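Local coordinates for CBS domain-containing protein (PDB 1PVM), which is of unknown function but carries a pair of CBS domains fused to a zinc-ribbon-like domain whose four cysteines bind a metal ion such as iron, at residues M7-R10 with V11-M15; D73-I77 with R78-R82. All blocks are in the same frame, centred on the assembly; numbering follows the deposited sequence.

Interaction 1 of 2, residues M7-R10 with V11-M15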
loop_
_atom_site.group_PDB
_atom_site.type_symbol
_atom_site.label_atom_id
_atom_site.label_comp_id
_atom_site.label_asym_id
_atom_site.label_seq_id
_atom_site.Cartn_x
_atom_site.Cartn_y
_atom_site.Cartn_z
ATOM N N MET B 7 -10.323 24.074 -9.451
ATOM C CA MET B 7 -10.841 23.058 -10.351
ATOM C C MET B 7 -9.765 22.612 -11.337
ATOM O O MET B 7 -9.711 21.444 -11.726
ATOM C CB MET B 7 -12.048 23.606 -11.107
ATOM C CG MET B 7 -12.641 22.627 -12.096
ATOM S SD MET B 7 -14.174 23.247 -12.793
ATOM C CE MET B 7 -15.363 22.621 -11.594
ATOM N N PHE B 8 -8.920 23.555 -11.747
ATOM C CA PHE B 8 -7.831 23.263 -12.672
ATOM C C PHE B 8 -6.496 23.475 -11.969
ATOM O O PHE B 8 -6.411 24.219 -10.990
ATOM C CB PHE B 8 -7.900 24.164 -13.910
ATOM C CG PHE B 8 -9.065 23.872 -14.810
ATOM C CD1 PHE B 8 -10.280 24.522 -14.631
ATOM C CD2 PHE B 8 -8.950 22.933 -15.830
ATOM C CE1 PHE B 8 -11.369 24.242 -15.456
ATOM C CE2 PHE B 8 -10.028 22.645 -16.657
ATOM C CZ PHE B 8 -11.243 23.302 -16.470
ATOM N N MET B 9 -5.454 22.831 -12.485
ATOM C CA MET B 9 -4.116 22.924 -11.907
ATOM C C MET B 9 -3.164 22.051 -12.730
ATOM O O MET B 9 -3.422 20.863 -12.906
ATOM C CB MET B 9 -4.160 22.427 -10.457
ATOM C CG MET B 9 -2.836 22.472 -9.723
ATOM S SD MET B 9 -2.207 24.147 -9.600
ATOM C CE MET B 9 -3.432 24.878 -8.518
ATOM N N ARG B 10 -2.074 22.617 -13.248
ATOM C CA ARG B 10 -1.147 21.794 -14.022
ATOM C C ARG B 10 -0.358 20.934 -13.039
ATOM O O ARG B 10 0.069 21.417 -11.991
ATOM C CB ARG B 10 -0.205 22.655 -14.880
ATOM C CG ARG B 10 0.945 23.311 -14.156
ATOM C CD ARG B 10 1.720 24.244 -15.089
ATOM N NE ARG B 10 2.809 23.603 -15.828
ATOM C CZ ARG B 10 2.869 23.511 -17.156
ATOM N NH1 ARG B 10 1.894 24.006 -17.907
ATOM N NH2 ARG B 10 3.928 22.962 -17.739
ATOM N N VAL B 11 -0.174 19.659 -13.382
ATOM C CA VAL B 11 0.528 18.708 -12.512
ATOM C C VAL B 11 1.849 19.208 -11.978
ATOM O O VAL B 11 2.174 19.003 -10.811
ATOM C CB VAL B 11 0.865 17.382 -13.213
ATOM C CG1 VAL B 11 0.820 16.253 -12.189
ATOM C CG2 VAL B 11 -0.052 17.131 -14.356
ATOM N N GLU B 12 2.620 19.830 -12.859
ATOM C CA GLU B 12 3.931 20.360 -12.526
ATOM C C GLU B 12 3.951 21.145 -11.216
ATOM O O GLU B 12 4.919 21.077 -10.462
ATOM C CB GLU B 12 4.410 21.237 -13.683
ATOM C CG GLU B 12 5.796 21.816 -13.527
ATOM C CD GLU B 12 6.239 22.556 -14.781
ATOM O OE1 GLU B 12 5.452 23.384 -15.296
ATOM O OE2 GLU B 12 7.372 22.311 -15.250
ATOM N N LYS B 13 2.874 21.874 -10.940
ATOM C CA LYS B 13 2.775 22.691 -9.731
ATOM C C LYS B 13 2.487 21.943 -8.429
ATOM O O LYS B 13 2.706 22.486 -7.345
ATOM C CB LYS B 13 1.692 23.756 -9.904
ATOM C CG LYS B 13 1.942 24.759 -11.010
ATOM C CD LYS B 13 0.874 25.850 -10.980
ATOM C CE LYS B 13 1.169 26.946 -11.987
ATOM N NZ LYS B 13 2.512 27.561 -11.763
ATOM N N ILE B 14 1.996 20.710 -8.522
ATOM C CA ILE B 14 1.660 19.956 -7.315
ATOM C C ILE B 14 2.445 18.666 -7.130
ATOM O O ILE B 14 2.317 18.000 -6.104
ATOM C CB ILE B 14 0.150 19.614 -7.281
ATOM C CG1 ILE B 14 -0.184 18.593 -8.373
ATOM C CG2 ILE B 14 -0.668 20.881 -7.483
ATOM C CD1 ILE B 14 -1.650 18.226 -8.448
ATOM N N MET B 15 3.248 18.315 -8.126
ATOM C CA MET B 15 4.053 17.103 -8.068
ATOM C C MET B 15 5.153 17.245 -7.020
ATOM O O MET B 15 5.448 18.347 -6.554
ATOM C CB MET B 15 4.700 16.844 -9.427
ATOM C CG MET B 15 5.807 17.838 -9.752
ATOM S SD MET B 15 6.491 17.631 -11.390
ATOM C CE MET B 15 7.687 18.956 -11.441
#

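Interaction 2 of 2, residues D73-I77 with R78-R82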
loop_
_atom_site.group_PDB
_atom_site.type_symbol
_atom_site.label_atom_id
_atom_site.label_comp_id
_atom_site.label_asym_id
_atom_site.label_seq_id
_atom_site.Cartn_x
_atom_site.Cartn_y
_atom_site.Cartn_z
ATOM N N ASP B 73 15.722 -9.701 0.371
ATOM C CA ASP B 73 17.091 -9.428 -0.071
ATOM C C ASP B 73 17.541 -10.288 -1.255
ATOM O O ASP B 73 18.683 -10.169 -1.704
ATOM C CB ASP B 73 18.082 -9.616 1.089
ATOM C CG ASP B 73 18.279 -11.083 1.472
ATOM O OD1 ASP B 73 17.782 -11.976 0.750
ATOM O OD2 ASP B 73 18.947 -11.346 2.497
ATOM N N GLU B 74 16.653 -11.142 -1.761
ATOM C CA GLU B 74 16.984 -12.026 -2.879
ATOM C C GLU B 74 16.301 -11.632 -4.181
ATOM O O GLU B 74 16.444 -12.323 -5.195
ATOM C CB GLU B 74 16.574 -13.468 -2.575
ATOM C CG GLU B 74 17.156 -14.071 -1.320
ATOM C CD GLU B 74 16.720 -15.517 -1.134
ATOM O OE1 GLU B 74 15.494 -15.790 -1.186
ATOM O OE2 GLU B 74 17.601 -16.382 -0.935
ATOM N N VAL B 75 15.547 -10.541 -4.158
ATOM C CA VAL B 75 14.842 -10.109 -5.354
ATOM C C VAL B 75 15.135 -8.665 -5.737
ATOM O O VAL B 75 14.853 -7.747 -4.967
ATOM C CB VAL B 75 13.320 -10.246 -5.172
ATOM C CG1 VAL B 75 12.601 -9.753 -6.426
ATOM C CG2 VAL B 75 12.956 -11.704 -4.872
ATOM N N PRO B 76 15.718 -8.446 -6.929
ATOM C CA PRO B 76 16.023 -7.081 -7.378
ATOM C C PRO B 76 14.708 -6.410 -7.773
ATOM O O PRO B 76 13.830 -7.057 -8.352
ATOM C CB PRO B 76 16.954 -7.310 -8.567
ATOM C CG PRO B 76 16.453 -8.600 -9.140
ATOM C CD PRO B 76 16.202 -9.443 -7.903
ATOM N N ILE B 77 14.565 -5.120 -7.475
ATOM C CA ILE B 77 13.313 -4.435 -7.776
ATOM C C ILE B 77 12.915 -4.376 -9.251
ATOM O O ILE B 77 11.750 -4.120 -9.561
ATOM C CB ILE B 77 13.283 -3.013 -7.157
ATOM C CG1 ILE B 77 14.439 -2.159 -7.675
ATOM C CG2 ILE B 77 13.358 -3.126 -5.634
ATOM C CD1 ILE B 77 14.429 -0.733 -7.133
ATOM N N ARG B 78 13.858 -4.624 -10.160
ATOM C CA ARG B 78 13.539 -4.624 -11.592
ATOM C C ARG B 78 12.451 -5.663 -11.879
ATOM O O ARG B 78 11.668 -5.517 -12.817
ATOM C CB ARG B 78 14.791 -4.933 -12.420
ATOM C CG ARG B 78 15.459 -6.243 -12.052
ATOM C CD ARG B 78 16.904 -6.299 -12.539
ATOM N NE ARG B 78 17.000 -6.324 -13.994
ATOM C CZ ARG B 78 18.144 -6.218 -14.666
ATOM N NH1 ARG B 78 19.288 -6.076 -14.009
ATOM N NH2 ARG B 78 18.141 -6.265 -15.994
ATOM N N LEU B 79 12.397 -6.708 -11.057
ATOM C CA LEU B 79 11.405 -7.767 -11.226
ATOM C C LEU B 79 10.068 -7.417 -10.587
ATOM O O LEU B 79 9.083 -8.125 -10.772
ATOM C CB LEU B 79 11.910 -9.067 -10.594
ATOM C CG LEU B 79 13.191 -9.681 -11.159
ATOM C CD1 LEU B 79 13.526 -10.950 -10.398
ATOM C CD2 LEU B 79 13.003 -9.981 -12.636
ATOM N N VAL B 80 10.038 -6.315 -9.849
ATOM C CA VAL B 80 8.842 -5.907 -9.117
ATOM C C VAL B 80 8.197 -4.601 -9.575
ATOM O O VAL B 80 6.972 -4.496 -9.634
ATOM C CB VAL B 80 9.179 -5.785 -7.609
ATOM C CG1 VAL B 80 7.938 -5.439 -6.808
ATOM C CG2 VAL B 80 9.790 -7.089 -7.117
ATOM N N MET B 81 9.030 -3.616 -9.893
ATOM C CA MET B 81 8.576 -2.291 -10.306
ATOM C C MET B 81 7.580 -2.262 -11.454
ATOM O O MET B 81 7.513 -3.187 -12.262
ATOM C CB MET B 81 9.777 -1.461 -10.728
ATOM C CG MET B 81 10.404 -1.968 -12.021
ATOM S SD MET B 81 11.980 -1.196 -12.362
ATOM C CE MET B 81 12.847 -1.627 -10.879
ATOM N N ARG B 82 6.804 -1.185 -11.521
ATOM C CA ARG B 82 5.880 -1.001 -12.630
ATOM C C ARG B 82 6.813 -0.599 -13.772
ATOM O O ARG B 82 7.627 0.313 -13.616
ATOM C CB ARG B 82 4.907 0.157 -12.369
ATOM C CG ARG B 82 4.083 0.045 -11.097
ATOM C CD ARG B 82 3.376 -1.279 -11.023
ATOM N NE ARG B 82 2.303 -1.287 -10.035
ATOM C CZ ARG B 82 1.572 -2.360 -9.763
ATOM N NH1 ARG B 82 1.810 -3.498 -10.401
ATOM N NH2 ARG B 82 0.590 -2.294 -8.873
#

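Interaction 1 of 2, residues M7-R10 with V11-M15
The short turn near the start of the chain, roughly where the first CBS sequence begins, brings Arg10 alongside Glu12 and across Lys13, and Met9 against Ile14. Arg10 NE donates to Glu12 OE1 at 2.7 Å, with an N-H...O angle of 135°; a weak bond from Arg10 NH2 to Glu12 OE1 (2.9 Å) joins it, and one carboxylate oxygen thus takes both donors of the salt bridge. NE meets the oxygen on its anti side, out of the carboxylate plane, and the oxygen lies at the edge of a guanidinium turned 36° from that plane. The two chains run alongside each other: Glu12 is extended, whereas Arg10 bends at chi3 (-89°), which swings NE and NH2 to the acid. A leucine in place of Arg10 would probably leave the Glu12 carboxylate without its charged mate and freer to turn. In the backbone an i to i+3 turn closes, Lys13 N giving its hydrogen to Arg10 O at 3.0 Å, and Val11 O follows by accepting from both Ile14 N and Met15 N. Residues 11-13 accordingly have helical backbone angles. Consistent with the intertwined arrangement of a CBS pair, this segment packs on the partner motif: the Val11 side chain lies against Val97 of helix 94-104 and Val111 and Val122 of the second motif's sheet, and Met9 N is bonded to Asp93 OD1. The stem of Lys13 crosses Arg10 at about a right angle, with Lys13 CG 3.6 Å from Arg10 CG, while the two like-charged ends remain apart. Met9, curled at chi2 and chi3, lays its SD across Lys13 CD at 3.8 Å. Its CG presses on the Ile14 branch methyl, Met9 CG to Ile14 CG2 measuring 3.5 Å, a tight carbon contact.

Interaction 2 of 2, residues D73-I77 with R78-R82
Ile77 and Met81, with Pro76 and Leu79, meet round the 3-10 turn in the linker before strand 87-89. Three backbone hydrogen bonds shape it. Leu79 N gives its hydrogen to Pro76 O at 3.1 Å, an i to i+3 bond. The next carbonyl is gripped twice: Val80 N reaches Ile77 O at 2.8 Å from well above the carbonyl plane, whereas Met81 N comes to the same oxygen, also at 2.8 Å, nearly in line with the C=O bond and with an N-H...O angle of 173°. The oxygen of the buried Ile77 is covered further by the Met81 methyl, CE standing only 3.0 Å from Ile77 O. A chi1 of 69° and a bend at chi3 (57°) fold the methionine chain back over the turn to put the methyl there.

The apolar contacts lie on different sides of this turn. Met81 CE also meets Ile77 CG1 at 3.6 Å, the two side chains crossing at about a right angle. Pro76 offers its ring to two residues: Leu79 CD1 rests near Pro76 CG and CD, and the aliphatic part of Arg78 runs past the ring, with Arg78 CG 3.9 Å from Pro76 CG. Val75 and Val80 cross nearly perpendicularly and touch by one methyl each, Val75 CG1 to Val80 CG2 at 3.9 Å.

Beyond the proline, the Arg78 guanidinium makes a cation-pi contact with Trp24. The buried side chains pack on the first CBS motif: Ile77 and Met81 lie on Val45 of strand 42-46, Ile77 and Val80 on Leu56 of strand 52-57, and Val80 and Val75 on Ser60 and Phe65 of helix 58-65, while Val75 and Ile77 bond through their backbones to Val28 and Thr26.

Overall arrangement
From the N terminus, interaction 1 closes a turn ahead of strand 21-23, and interaction 2 closes a second turn in the linker between helix 58-65 and strand 87-89. They run in series, neither nested nor crossed, with centres 31 Å apart on opposite sides of the chain's centre. Both turns have the same bonding plan, each belonging by sequence roughly to one CBS motif yet resting on the other: residues 7-15 on helix 94-104 and strands 108-112 and 118-123, residues 73-82 on strands 42-46 and 52-57 and helix 58-65. This reciprocal packing joins the two motifs, consistent with a CBS pair.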